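Local coordinates for protein translation elongation factor 1A (Methanosarcina mazei, PDB 3WND) that probably acts as a translation elongation factor, a SelB/EF-Tu-like protein that in its GTP-bound form binds cysteinyl-tRNA(Cys), at residues E277-D282 with K343-K348. Sequence-based numbering, arbitrary orientation.
Sequences EIVTTD and KLAYSK
The ring of Tyr-346 lies against Ile-278, its partner in a hydrogen-bonded pair of the short antiparallel ribbon 278-280/343-346, and illustrates how an aromatic residue can tie a two-stranded sheet together from one face. With CG between the backbone N and the carbonyl carbon (chi1 56°), the ring leans over the neighbouring strand. Ile-278 CB sits over one ring face, 4.2 Å from the centroid in a CH-pi contact, and its CG2 branch reaches the phenol end, 3.6 Å from Tyr-346 CZ; the CG1 arm carries CD1 the other way, to Lys-348 CG. Thr-280 approaches differently, at the ring edge and in its plane, crossing the tyrosine at about a right angle, with OG1 2.6 Å from Tyr-346 OH. Thr-280 OG1 donates to Asp-282 O (2.7 Å), a bond that fixes the threonine hydroxyl where it meets the phenol, next to the corner at Thr-281. A phenylalanine in place of Tyr-346 would probably keep the cover over Ile-278 but leave Thr-280 OG1 without its phenolic partner at the ring edge.

Backbone bonds link Ile-278 with Tyr-346 and Thr-280 with Leu-344 in both directions. On the opposite face Val-279 CG1 packs on Lys-343 CB (3.9 Å), while Ala-345 and Val-279 both touch Phe-228. Beyond the paired strands, Ser-347 OG donates to Glu-277 OE1 (2.7 Å) from above the carboxylate plane, 43° out of it; the other oxygen, OE2, is held by Ser-274 and a salt bridge to Arg-194. Phe-352 meets the Tyr-346 ring edge-to-face. The ribbon thus bridges two beta-rich regions, with Phe-228 and Ile-272 belonging to one and Val-306 and Phe-352 to the other, an interdomain connection consistent with the consecutive beta-barrel domains II and III of SelB/EF-Tu-like factors.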
# COMPACT_ATOMS: atom_id res chain seq x y z
N GLU A 277 2.86 -1.27 -20.42
CA GLU A 277 2.06 -0.38 -19.57
C GLU A 277 1.61 0.79 -20.33
O GLU A 277 2.30 1.16 -21.32
CB GLU A 277 2.92 0.17 -18.34
CG GLU A 277 3.40 -0.96 -17.41
CD GLU A 277 2.26 -1.65 -16.68
OE1 GLU A 277 1.24 -0.98 -16.42
OE2 GLU A 277 2.43 -2.86 -16.40
N ILE A 278 0.51 1.41 -19.89
CA ILE A 278 0.12 2.73 -20.48
C ILE A 278 1.04 3.80 -19.89
O ILE A 278 1.34 3.78 -18.71
CB ILE A 278 -1.38 3.08 -20.13
CG1 ILE A 278 -2.28 1.96 -20.66
CG2 ILE A 278 -1.82 4.47 -20.68
CD1 ILE A 278 -3.72 1.92 -20.16
N VAL A 279 1.50 4.72 -20.74
CA VAL A 279 2.26 5.84 -20.21
C VAL A 279 1.64 7.11 -20.74
O VAL A 279 1.51 7.33 -21.94
CB VAL A 279 3.75 5.80 -20.62
CG1 VAL A 279 4.41 7.06 -20.17
CG2 VAL A 279 4.45 4.55 -20.06
N THR A 280 1.16 7.96 -19.84
CA THR A 280 0.55 9.26 -20.26
C THR A 280 0.90 10.33 -19.24
O THR A 280 1.42 10.05 -18.12
CB THR A 280 -1.01 9.16 -20.40
OG1 THR A 280 -1.65 8.81 -19.12
CG2 THR A 280 -1.47 8.16 -21.45
N THR A 281 0.66 11.60 -19.61
CA THR A 281 0.85 12.71 -18.62
C THR A 281 -0.55 13.22 -18.30
O THR A 281 -0.77 13.91 -17.25
CB THR A 281 1.65 13.92 -19.17
OG1 THR A 281 1.01 14.36 -20.34
CG2 THR A 281 3.14 13.65 -19.51
N ASP A 282 -1.52 12.89 -19.17
CA ASP A 282 -2.94 13.19 -18.88
C ASP A 282 -3.82 11.95 -18.62
O ASP A 282 -3.45 10.79 -18.95
CB ASP A 282 -3.59 13.96 -20.02
CG ASP A 282 -2.90 15.29 -20.31
OD1 ASP A 282 -2.04 15.79 -19.46
OD2 ASP A 282 -3.22 15.81 -21.41
N LYS A 343 5.29 12.01 -16.84
CA LYS A 343 4.80 10.79 -17.42
C LYS A 343 4.66 9.74 -16.32
O LYS A 343 5.64 9.43 -15.62
CB LYS A 343 5.80 10.27 -18.53
CG LYS A 343 5.60 10.85 -19.92
CD LYS A 343 6.57 10.32 -20.99
CE LYS A 343 8.06 10.52 -20.68
NZ LYS A 343 8.86 10.25 -21.92
N LEU A 344 3.46 9.15 -16.21
CA LEU A 344 3.21 8.05 -15.27
C LEU A 344 2.84 6.80 -16.03
O LEU A 344 2.15 6.86 -17.08
CB LEU A 344 2.15 8.46 -14.23
CG LEU A 344 2.40 9.69 -13.35
CD1 LEU A 344 1.28 9.78 -12.30
CD2 LEU A 344 3.72 9.60 -12.63
N ALA A 345 3.17 5.65 -15.41
CA ALA A 345 2.85 4.29 -15.95
C ALA A 345 1.74 3.62 -15.19
O ALA A 345 1.72 3.68 -13.97
CB ALA A 345 4.07 3.32 -15.86
N TYR A 346 0.84 3.00 -15.93
CA TYR A 346 -0.25 2.29 -15.25
C TYR A 346 -0.95 1.37 -16.26
O TYR A 346 -0.74 1.49 -17.50
CB TYR A 346 -1.29 3.33 -14.67
CG TYR A 346 -1.86 4.27 -15.66
CD1 TYR A 346 -3.09 4.02 -16.29
CD2 TYR A 346 -1.14 5.42 -16.03
CE1 TYR A 346 -3.62 4.91 -17.29
CE2 TYR A 346 -1.61 6.28 -17.02
CZ TYR A 346 -2.85 6.04 -17.62
OH TYR A 346 -3.30 6.90 -18.58
N SER A 347 -1.71 0.44 -15.73
CA SER A 347 -2.62 -0.39 -16.52
C SER A 347 -4.05 -0.03 -16.01
O SER A 347 -4.21 0.56 -14.92
CB SER A 347 -2.26 -1.91 -16.35
OG SER A 347 -1.08 -2.12 -17.13
N LYS A 348 -5.06 -0.48 -16.73
CA LYS A 348 -6.44 -0.04 -16.41
C LYS A 348 -6.92 -0.64 -15.09
O LYS A 348 -7.85 -0.10 -14.49
CB LYS A 348 -7.39 -0.38 -17.55
CG LYS A 348 -7.03 0.47 -18.73
CD LYS A 348 -8.19 0.77 -19.64
CE LYS A 348 -7.71 1.86 -20.58
NZ LYS A 348 -8.71 2.95 -20.79